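PDB 5I4A: protein argonaute from Marinitoga piezophila, which cleaves single-stranded target DNA using short guide RNAs with a 5' hydroxyl, and may help defend its bacterium against invading mobile genetic elements. Local coordinates for residues Lys157-Glu162 with Asn206-Phe211; Ile113-Val118 with Asn128-Tyr133; Ser163-Gly168 with Tyr219-Glu224. One frame throughout, in Å; residues are numbered along the deposited sequence.

Contact 1 (Lys157-Glu162 with Asn206-Phe211). With nucleotides of chain B.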
loop_
_atom_site.group_PDB
_atom_site.type_symbol
_atom_site.label_atom_id
_atom_site.label_comp_id
_atom_site.label_asym_id
_atom_site.label_seq_id
_atom_site.Cartn_x
_atom_site.Cartn_y
_atom_site.Cartn_z
ATOM N N LYS A 157 11.368 -24.246 11.561
ATOM C CA LYS A 157 10.830 -25.417 12.243
ATOM C C LYS A 157 11.176 -25.410 13.727
ATOM O O LYS A 157 10.406 -25.929 14.544
ATOM C CB LYS A 157 11.355 -26.686 11.571
ATOM C CG LYS A 157 10.858 -27.987 12.173
ATOM C CD LYS A 157 11.436 -29.170 11.415
ATOM C CE LYS A 157 10.997 -30.491 12.020
ATOM N NZ LYS A 157 11.529 -31.641 11.239
ATOM N N GLU A 158 12.310 -24.825 14.090
ATOM C CA GLU A 158 12.792 -24.775 15.457
ATOM C C GLU A 158 12.795 -23.335 15.954
ATOM O O GLU A 158 12.848 -22.393 15.155
ATOM C CB GLU A 158 14.209 -25.359 15.548
ATOM C CG GLU A 158 14.379 -26.696 14.836
ATOM C CD GLU A 158 13.855 -27.869 15.646
ATOM O OE1 GLU A 158 14.445 -28.171 16.706
ATOM O OE2 GLU A 158 12.856 -28.492 15.224
ATOM N N PRO A 159 12.719 -23.127 17.270
ATOM C CA PRO A 159 12.839 -21.769 17.811
ATOM C C PRO A 159 14.148 -21.113 17.390
ATOM O O PRO A 159 15.118 -21.777 17.017
ATOM C CB PRO A 159 12.786 -21.987 19.326
ATOM C CG PRO A 159 11.960 -23.216 19.478
ATOM C CD PRO A 159 12.334 -24.096 18.309
ATOM N N ALA A 160 14.156 -19.777 17.472
ATOM C CA ALA A 160 15.232 -18.972 16.899
ATOM C C ALA A 160 16.609 -19.431 17.367
ATOM O O ALA A 160 17.533 -19.583 16.560
ATOM C CB ALA A 160 15.013 -17.498 17.247
ATOM N N LEU A 161 16.764 -19.663 18.672
ATOM C CA LEU A 161 18.071 -20.049 19.193
ATOM C C LEU A 161 18.461 -21.459 18.768
ATOM O O LEU A 161 19.655 -21.774 18.704
ATOM C CB LEU A 161 18.086 -19.927 20.715
ATOM C CG LEU A 161 18.161 -18.498 21.253
ATOM C CD1 LEU A 161 18.211 -18.496 22.771
ATOM C CD2 LEU A 161 19.371 -17.783 20.672
ATOM N N GLU A 162 17.484 -22.318 18.468
ATOM C CA GLU A 162 17.751 -23.696 18.078
ATOM C C GLU A 162 17.548 -23.930 16.585
ATOM O O GLU A 162 17.380 -25.078 16.160
ATOM C CB GLU A 162 16.866 -24.657 18.871
ATOM C CG GLU A 162 16.710 -24.323 20.340
ATOM C CD GLU A 162 15.766 -25.279 21.043
ATOM O OE1 GLU A 162 15.041 -26.018 20.342
ATOM O OE2 GLU A 162 15.752 -25.297 22.293
ATOM N N ASN A 206 9.488 -19.064 22.396
ATOM C CA ASN A 206 8.252 -18.563 21.809
ATOM C C ASN A 206 8.481 -17.795 20.514
ATOM O O ASN A 206 7.531 -17.220 19.971
ATOM C CB ASN A 206 7.509 -17.674 22.811
ATOM C CG ASN A 206 6.858 -18.470 23.926
ATOM O OD1 ASN A 206 6.752 -19.692 23.849
ATOM N ND2 ASN A 206 6.409 -17.775 24.965
ATOM N N TYR A 207 9.708 -17.774 20.006
ATOM C CA TYR A 207 10.057 -16.988 18.832
ATOM C C TYR A 207 10.489 -17.911 17.702
ATOM O O TYR A 207 11.353 -18.774 17.892
ATOM C CB TYR A 207 11.165 -15.984 19.158
ATOM C CG TYR A 207 10.706 -14.884 20.085
ATOM C CD1 TYR A 207 10.488 -15.137 21.430
ATOM C CD2 TYR A 207 10.479 -13.597 19.614
ATOM C CE1 TYR A 207 10.055 -14.147 22.277
ATOM C CE2 TYR A 207 10.051 -12.594 20.463
ATOM C CZ TYR A 207 9.846 -12.876 21.796
ATOM O OH TYR A 207 9.419 -11.892 22.655
ATOM N N LEU A 208 9.879 -17.727 16.537
ATOM C CA LEU A 208 10.247 -18.435 15.324
ATOM C C LEU A 208 10.679 -17.425 14.272
ATOM O O LEU A 208 10.266 -16.262 14.300
ATOM C CB LEU A 208 9.083 -19.276 14.789
ATOM C CG LEU A 208 8.546 -20.373 15.709
ATOM C CD1 LEU A 208 7.401 -21.116 15.040
ATOM C CD2 LEU A 208 9.658 -21.333 16.094
ATOM N N PHE A 209 11.518 -17.873 13.345
ATOM C CA PHE A 209 11.933 -17.025 12.238
ATOM C C PHE A 209 10.857 -17.013 11.162
ATOM O O PHE A 209 10.342 -18.067 10.776
ATOM C CB PHE A 209 13.262 -17.508 11.658
ATOM C CG PHE A 209 14.459 -17.026 12.419
ATOM C CD1 PHE A 209 14.862 -15.706 12.326
ATOM C CD2 PHE A 209 15.182 -17.887 13.225
ATOM C CE1 PHE A 209 15.965 -15.253 13.021
ATOM C CE2 PHE A 209 16.284 -17.439 13.925
ATOM C CZ PHE A 209 16.673 -16.118 13.825
ATOM N N ASN A 210 10.517 -15.821 10.684
ATOM C CA ASN A 210 9.531 -15.651 9.627
ATOM C C ASN A 210 10.252 -15.333 8.323
ATOM O O ASN A 210 11.083 -14.419 8.273
ATOM C CB ASN A 210 8.547 -14.535 9.978
ATOM C CG ASN A 210 7.416 -14.417 8.979
ATOM O OD1 ASN A 210 6.989 -15.409 8.388
ATOM N ND2 ASN A 210 6.927 -13.199 8.781
ATOM N N PHE A 211 9.943 -16.091 7.276
ATOM C CA PHE A 211 10.631 -15.981 5.996
ATOM C C PHE A 211 9.694 -15.364 4.968
ATOM O O PHE A 211 8.633 -15.925 4.669
ATOM C CB PHE A 211 11.130 -17.346 5.528
ATOM C CG PHE A 211 12.130 -17.964 6.454
ATOM C CD1 PHE A 211 13.454 -17.562 6.429
ATOM C CD2 PHE A 211 11.747 -18.938 7.359
ATOM C CE1 PHE A 211 14.380 -18.124 7.285
ATOM C CE2 PHE A 211 12.668 -19.504 8.219
ATOM C CZ PHE A 211 13.986 -19.097 8.181
ATOM P P U B 21 3.209 -13.563 30.363
ATOM O OP1 U B 21 4.079 -14.437 31.203
ATOM O OP2 U B 21 1.758 -13.553 30.655
ATOM O "O5'" U B 21 3.677 -12.033 30.386
ATOM C "C5'" U B 21 5.011 -11.657 30.748
ATOM C "C4'" U B 21 6.025 -12.404 29.910
ATOM O "O4'" U B 21 6.196 -11.738 28.632
ATOM C "C3'" U B 21 7.435 -12.622 30.489
ATOM O "O3'" U B 21 7.720 -14.012 30.651
ATOM C "C2'" U B 21 8.383 -12.064 29.415
ATOM O "O2'" U B 21 9.503 -12.889 29.161
ATOM C "C1'" U B 21 7.502 -11.961 28.172
ATOM N N1 U B 21 7.925 -10.865 27.282
ATOM C C2 U B 21 8.842 -11.193 26.293
ATOM O O2 U B 21 9.267 -12.301 26.104
ATOM N N3 U B 21 9.274 -10.190 25.482
ATOM C C4 U B 21 8.890 -8.880 25.564
ATOM O O4 U B 21 9.360 -8.079 24.762
ATOM C C5 U B 21 7.952 -8.580 26.606
ATOM C C6 U B 21 7.514 -9.557 27.421
#

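Contact 2 (Ile113-Val118 with Asn128-Tyr133)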
loop_
_atom_site.group_PDB
_atom_site.type_symbol
_atom_site.label_atom_id
_atom_site.label_comp_id
_atom_site.label_asym_id
_atom_site.label_seq_id
_atom_site.Cartn_x
_atom_site.Cartn_y
_atom_site.Cartn_z
ATOM N N ILE A 113 -2.466 -18.978 11.449
ATOM C CA ILE A 113 -1.488 -19.943 10.967
ATOM C C ILE A 113 -1.917 -21.330 11.425
ATOM O O ILE A 113 -2.021 -21.587 12.629
ATOM C CB ILE A 113 -0.086 -19.599 11.491
ATOM C CG1 ILE A 113 0.364 -18.235 10.968
ATOM C CG2 ILE A 113 0.908 -20.677 11.130
ATOM C CD1 ILE A 113 1.628 -17.722 11.630
ATOM N N SER A 114 -2.166 -22.224 10.473
ATOM C CA SER A 114 -2.502 -23.596 10.826
ATOM C C SER A 114 -1.276 -24.325 11.361
ATOM O O SER A 114 -0.145 -24.088 10.929
ATOM C CB SER A 114 -3.064 -24.345 9.618
ATOM O OG SER A 114 -3.292 -25.710 9.926
ATOM N N ASN A 115 -1.512 -25.222 12.319
ATOM C CA ASN A 115 -0.453 -26.050 12.875
ATOM C C ASN A 115 -0.625 -27.533 12.576
ATOM O O ASN A 115 0.193 -28.339 13.033
ATOM C CB ASN A 115 -0.342 -25.836 14.389
ATOM C CG ASN A 115 0.407 -24.567 14.742
ATOM O OD1 ASN A 115 1.617 -24.470 14.529
ATOM N ND2 ASN A 115 -0.304 -23.589 15.285
ATOM N N SER A 116 -1.660 -27.915 11.829
ATOM C CA SER A 116 -1.789 -29.268 11.302
ATOM C C SER A 116 -1.505 -29.355 9.813
ATOM O O SER A 116 -0.979 -30.371 9.356
ATOM C CB SER A 116 -3.195 -29.822 11.571
ATOM O OG SER A 116 -4.127 -29.339 10.618
ATOM N N GLU A 117 -1.834 -28.313 9.053
ATOM C CA GLU A 117 -1.549 -28.266 7.620
ATOM C C GLU A 117 -0.180 -27.621 7.402
ATOM O O GLU A 117 -0.042 -26.519 6.871
ATOM C CB GLU A 117 -2.652 -27.518 6.884
ATOM C CG GLU A 117 -4.033 -28.096 7.119
ATOM C CD GLU A 117 -4.123 -29.548 6.704
ATOM O OE1 GLU A 117 -3.766 -29.856 5.547
ATOM O OE2 GLU A 117 -4.535 -30.382 7.538
ATOM N N VAL A 118 0.845 -28.343 7.844
ATOM C CA VAL A 118 2.228 -27.887 7.781
ATOM C C VAL A 118 3.055 -28.944 7.063
ATOM O O VAL A 118 2.867 -30.146 7.283
ATOM C CB VAL A 118 2.801 -27.622 9.190
ATOM C CG1 VAL A 118 4.120 -26.867 9.105
ATOM C CG2 VAL A 118 1.792 -26.875 10.054
ATOM N N ASN A 128 9.397 -24.454 7.636
ATOM C CA ASN A 128 8.050 -25.009 7.634
ATOM C C ASN A 128 7.120 -24.103 6.836
ATOM O O ASN A 128 7.131 -22.881 7.016
ATOM C CB ASN A 128 7.517 -25.172 9.058
ATOM C CG ASN A 128 7.859 -26.518 9.662
ATOM O OD1 ASN A 128 8.174 -26.618 10.847
ATOM N ND2 ASN A 128 7.793 -27.565 8.847
ATOM N N ALA A 129 6.318 -24.707 5.963
ATOM C CA ALA A 129 5.299 -23.994 5.198
ATOM C C ALA A 129 3.956 -24.243 5.874
ATOM O O ALA A 129 3.380 -25.329 5.757
ATOM C CB ALA A 129 5.291 -24.447 3.741
ATOM N N HIS A 130 3.462 -23.235 6.586
ATOM C CA HIS A 130 2.197 -23.333 7.302
ATOM C C HIS A 130 1.073 -22.775 6.437
ATOM O O HIS A 130 1.108 -21.604 6.046
ATOM C CB HIS A 130 2.265 -22.570 8.622
ATOM C CG HIS A 130 3.293 -23.086 9.580
ATOM N ND1 HIS A 130 2.970 -23.848 10.681
ATOM C CD2 HIS A 130 4.639 -22.931 9.613
ATOM C CE1 HIS A 130 4.070 -24.150 11.346
ATOM N NE2 HIS A 130 5.097 -23.605 10.719
ATOM N N LEU A 131 0.081 -23.613 6.139
ATOM C CA LEU A 131 -1.137 -23.117 5.516
ATOM C C LEU A 131 -1.772 -22.071 6.422
ATOM O O LEU A 131 -1.943 -22.293 7.622
ATOM C CB LEU A 131 -2.109 -24.269 5.254
ATOM C CG LEU A 131 -3.535 -23.955 4.790
ATOM C CD1 LEU A 131 -3.548 -23.061 3.560
ATOM C CD2 LEU A 131 -4.287 -25.247 4.512
ATOM N N THR A 132 -2.097 -20.917 5.850
ATOM C CA THR A 132 -2.575 -19.778 6.617
ATOM C C THR A 132 -3.861 -19.249 6.001
ATOM O O THR A 132 -4.063 -19.318 4.786
ATOM C CB THR A 132 -1.502 -18.668 6.676
ATOM O OG1 THR A 132 -0.286 -19.210 7.207
ATOM C CG2 THR A 132 -1.946 -17.507 7.555
ATOM N N TYR A 133 -4.740 -18.735 6.859
ATOM C CA TYR A 133 -5.979 -18.097 6.433
ATOM C C TYR A 133 -6.081 -16.725 7.079
ATOM O O TYR A 133 -5.997 -16.605 8.307
ATOM C CB TYR A 133 -7.202 -18.944 6.806
ATOM C CG TYR A 133 -7.383 -20.183 5.958
ATOM C CD1 TYR A 133 -7.907 -20.096 4.676
ATOM C CD2 TYR A 133 -7.048 -21.441 6.445
ATOM C CE1 TYR A 133 -8.085 -21.222 3.897
ATOM C CE2 TYR A 133 -7.223 -22.575 5.672
ATOM C CZ TYR A 133 -7.742 -22.459 4.400
ATOM O OH TYR A 133 -7.917 -23.585 3.628
#

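Contact 3 (Ser163-Gly168 with Tyr219-Glu224)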
loop_
_atom_site.group_PDB
_atom_site.type_symbol
_atom_site.label_atom_id
_atom_site.label_comp_id
_atom_site.label_asym_id
_atom_site.label_seq_id
_atom_site.Cartn_x
_atom_site.Cartn_y
_atom_site.Cartn_z
ATOM N N SER A 163 17.553 -22.872 15.778
ATOM C CA SER A 163 17.281 -22.969 14.349
ATOM C C SER A 163 18.574 -22.771 13.572
ATOM O O SER A 163 19.240 -21.739 13.719
ATOM C CB SER A 163 16.233 -21.941 13.923
ATOM O OG SER A 163 15.947 -22.049 12.539
ATOM N N ALA A 164 18.920 -23.758 12.740
ATOM C CA ALA A 164 20.133 -23.661 11.934
ATOM C C ALA A 164 20.077 -22.462 10.995
ATOM O O ALA A 164 21.061 -21.726 10.856
ATOM C CB ALA A 164 20.341 -24.953 11.144
ATOM N N ILE A 165 18.939 -22.251 10.346
ATOM C CA ILE A 165 18.745 -21.123 9.443
ATOM C C ILE A 165 18.195 -19.950 10.243
ATOM O O ILE A 165 17.543 -20.123 11.278
ATOM C CB ILE A 165 17.812 -21.509 8.275
ATOM C CG1 ILE A 165 17.777 -20.406 7.212
ATOM C CG2 ILE A 165 16.411 -21.823 8.786
ATOM C CD1 ILE A 165 16.770 -20.646 6.106
ATOM N N LYS A 166 18.470 -18.739 9.766
ATOM C CA LYS A 166 18.040 -17.518 10.426
ATOM C C LYS A 166 17.491 -16.539 9.396
ATOM O O LYS A 166 17.659 -16.710 8.185
ATOM C CB LYS A 166 19.189 -16.884 11.221
ATOM C CG LYS A 166 19.469 -17.601 12.529
ATOM C CD LYS A 166 20.937 -17.602 12.901
ATOM C CE LYS A 166 21.127 -18.287 14.244
ATOM N NZ LYS A 166 20.253 -19.488 14.365
ATOM N N SER A 167 16.816 -15.509 9.898
ATOM C CA SER A 167 16.236 -14.464 9.064
ATOM C C SER A 167 16.321 -13.148 9.830
ATOM O O SER A 167 16.911 -13.077 10.912
ATOM C CB SER A 167 14.793 -14.813 8.673
ATOM O OG SER A 167 13.870 -14.340 9.639
ATOM N N GLY A 168 15.724 -12.104 9.267
ATOM C CA GLY A 168 15.744 -10.792 9.873
ATOM C C GLY A 168 14.558 -10.444 10.741
ATOM O O GLY A 168 14.536 -9.360 11.333
ATOM N N TYR A 219 17.879 -16.959 0.723
ATOM C CA TYR A 219 18.370 -18.236 1.222
ATOM C C TYR A 219 18.112 -19.388 0.259
ATOM O O TYR A 219 18.299 -20.549 0.636
ATOM C CB TYR A 219 17.752 -18.531 2.592
ATOM C CG TYR A 219 17.958 -17.395 3.567
ATOM C CD1 TYR A 219 19.214 -17.129 4.097
ATOM C CD2 TYR A 219 16.903 -16.577 3.943
ATOM C CE1 TYR A 219 19.409 -16.085 4.981
ATOM C CE2 TYR A 219 17.088 -15.530 4.824
ATOM C CZ TYR A 219 18.342 -15.289 5.341
ATOM O OH TYR A 219 18.526 -14.248 6.220
ATOM N N GLY A 220 17.682 -19.096 -0.966
ATOM C CA GLY A 220 17.715 -20.084 -2.026
ATOM C C GLY A 220 16.610 -21.115 -2.028
ATOM O O GLY A 220 16.826 -22.236 -2.498
ATOM N N PHE A 221 15.422 -20.773 -1.524
ATOM C CA PHE A 221 14.282 -21.678 -1.630
ATOM C C PHE A 221 13.045 -20.980 -2.186
ATOM O O PHE A 221 11.925 -21.464 -1.989
ATOM C CB PHE A 221 13.975 -22.342 -0.281
ATOM C CG PHE A 221 13.630 -21.380 0.824
ATOM C CD1 PHE A 221 14.621 -20.829 1.618
ATOM C CD2 PHE A 221 12.310 -21.058 1.092
ATOM C CE1 PHE A 221 14.302 -19.958 2.646
ATOM C CE2 PHE A 221 11.983 -20.191 2.119
ATOM C CZ PHE A 221 12.981 -19.639 2.896
ATOM N N SER A 222 13.224 -19.867 -2.903
ATOM C CA SER A 222 12.095 -19.154 -3.492
ATOM C C SER A 222 11.401 -19.946 -4.593
ATOM O O SER A 222 10.227 -19.685 -4.876
ATOM C CB SER A 222 12.557 -17.805 -4.043
ATOM O OG SER A 222 13.673 -17.961 -4.902
ATOM N N LYS A 223 12.095 -20.896 -5.226
ATOM C CA LYS A 223 11.457 -21.703 -6.264
ATOM C C LYS A 223 10.299 -22.510 -5.691
ATOM O O LYS A 223 9.192 -22.507 -6.242
ATOM C CB LYS A 223 12.482 -22.623 -6.928
ATOM C CG LYS A 223 11.868 -23.820 -7.643
ATOM C CD LYS A 223 12.881 -24.516 -8.536
ATOM C CE LYS A 223 12.344 -25.834 -9.072
ATOM N NZ LYS A 223 12.539 -26.947 -8.104
ATOM N N GLU A 224 10.534 -23.205 -4.576
ATOM C CA GLU A 224 9.452 -23.952 -3.948
ATOM C C GLU A 224 8.398 -23.018 -3.368
ATOM O O GLU A 224 7.210 -23.358 -3.357
ATOM C CB GLU A 224 10.006 -24.880 -2.868
ATOM C CG GLU A 224 9.061 -26.005 -2.478
ATOM C CD GLU A 224 9.672 -26.963 -1.476
ATOM O OE1 GLU A 224 10.853 -26.779 -1.115
ATOM O OE2 GLU A 224 8.968 -27.901 -1.043
#

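Contact 1 (Lys157-Glu162 with Asn206-Phe211)
The backbone N of Ala160 donates to the carbonyl O of Tyr207 over 3.0 Å, a somewhat bent bond (146° at the hydrogen), with the donor also tilted out of the carbonyl plane. Pro159 sends a CA-H...O contact to the same acceptor, with its CA 3.3 Å from Tyr207 O, so two consecutive loop residues converge on one strand carbonyl. Next along the strand, Leu208 brings its CD2 branch to 3.5 Å from Glu158 O and alongside Pro159 CA. The ring of Phe209 meets Ala160 obliquely: with CG anti to the carbonyl carbon (chi1 -83°), its CE2 lies 3.5 Å from Ala160 CA and close to the CB methyl as well. Without the ring, as with an alanine here, the Ala160 methyl would probably lose its cover and Tyr181 its edge-to-face partner.

Further out, Ser156 OG is hydrogen-bonded to both Glu158 O and Phe209 N, tying the loop and strand together from the neighbouring strand 143-156. Leu170 of strand 169-172 packs on Ala160, Tyr207 and Phe209.

The phenol end of Tyr207 leaves the loop and reaches the RNA, where N3 of U21 of chain B makes a weak hydrogen bond to Tyr207 OH at 3.3 Å. Base atom O2 lies at the edge of the tyrosine ring, near its plane. The PAZ domain of argonautes generally receives the 3' end of the guide, and this contact is consistent with that role. Backbone bonding and apolar cover thus hold the loop to the strand, whereas the grip of Tyr207 on the base is light.

Contact 2 (Ile113-Val118 with Asn128-Tyr133)
His130 fills the tight part of this contact, held between a methyl of Val118 and the backbone of Ser114. Val118 CG1 sits over the imidazole, 3.6 Å from the ring centroid and 13° off the normal, a CH-pi contact made possible because CG1 points anti to the backbone N (chi1 -168°). At the ring edge, ND1 donates in the ring plane to Ser114 O at 3.1 Å, a fairly straight bond (157°) that fixes the rotation of the imidazole. Ile113 completes the packing, its CG2 coming to 3.4 Å from His130 CB.

Two main-chain bonds meet at Leu131: its O accepts from Ser114 N at 2.9 Å, and its N donates to Glu117 O at 3.0 Å. In an unbroken strand both would normally go to one residue; here they are split between Ser114 and Glu117, and the chain from 115 to 117 loops outward. Inside that corner Ser114 OG accepts from Glu117 N at 3.1 Å, an ST motif, and Glu117 is the centre of an inverse gamma turn.

The outer side is looser. Glu117 lays its CB and CG beside Leu131 CD2, but the bent chain carries the carboxylate away to a salt bridge with Lys239. Asn115 OD1 stays 4.0 Å from His130 CE1, with the amide nearly perpendicular to the ring, while its ND2 bonds to Asp103 O.

Ile113 with Thr132 and Val118 with His130 are non-hydrogen-bonded antiparallel pairs flanking the corner. The whole is a beta hairpin of linker L1, strands 111-120 and 127-140, in which the first strand is interrupted by a short loop and a histidine side chain binds a backbone carbonyl at the break.

Contact 3 (Ser163-Gly168 with Tyr219-Glu224)
Ile165 and Tyr219 bring together the PAZ domain and linker L2 in a contact that is small and mostly apolar. One partner is the irregular loop between strands 143-156 and 169-172; the other is the short turn that joins helices 213-218 and 222-231. Tyr219 is the first residue to leave the helical conformation of the earlier helix, Gly220 follows with positive phi (79°), and Phe221 occupies the N-cap position of the next helix. This tight turn presents both aromatic residues to the loop.

Ile165 serves them both with a single methyl. Its side chain is fully extended, CG1 anti to the main-chain N (chi1 -171°) and CD1 continuing outward, which carries CD1 to 4.2 Å from Tyr219 CB and 4.3 Å from Phe221 CE1. The approach to each ring is oblique, and the distances describe light van der Waals packing. Phe221 also rests on Leu121 and Ala216, and Ile165 on Phe211, so the methyl belongs to a wider apolar cluster.

Within the loop, Ser163 OG donates to Ile165 O at 2.8 Å, which steadies the backbone from which the isoleucine projects. Ser167 OG is hydrogen-bonded to Asn210 O of strand 207-211, which fastens the loop there, and locally to Tyr169 N. Between these two fixed points the main chain passes the end of the phenol ring. There Lys166 O lies 3.3 Å from Tyr219 CZ, with CE2 and CE1 a little farther and at nearly the same distance as each other, while Tyr219 OH reaches to 3.7 Å from Ser167 CA.

Overall arrangement
Following the chain from the N terminus, contact 2 comes first and closes the short hairpin of linker L1 within nine intervening residues. Strand 143-156 then leads into the PAZ domain, where contact 1 joins the loop after it to strand 207-211 and closes a loop of 43 residues. Contact 3 opens directly after the first segment of contact 1, at 163-168, and closes only at 219-224, beyond strand 207-211, so contacts 1 and 3 cross. They also touch: the Phe209 ring packs on Lys166 and Ser167. Contact 2 precedes both and meets contact 1 where Asn128 packs on Lys157. Together the three tie linker L1, the PAZ domain and linker L2 into one region.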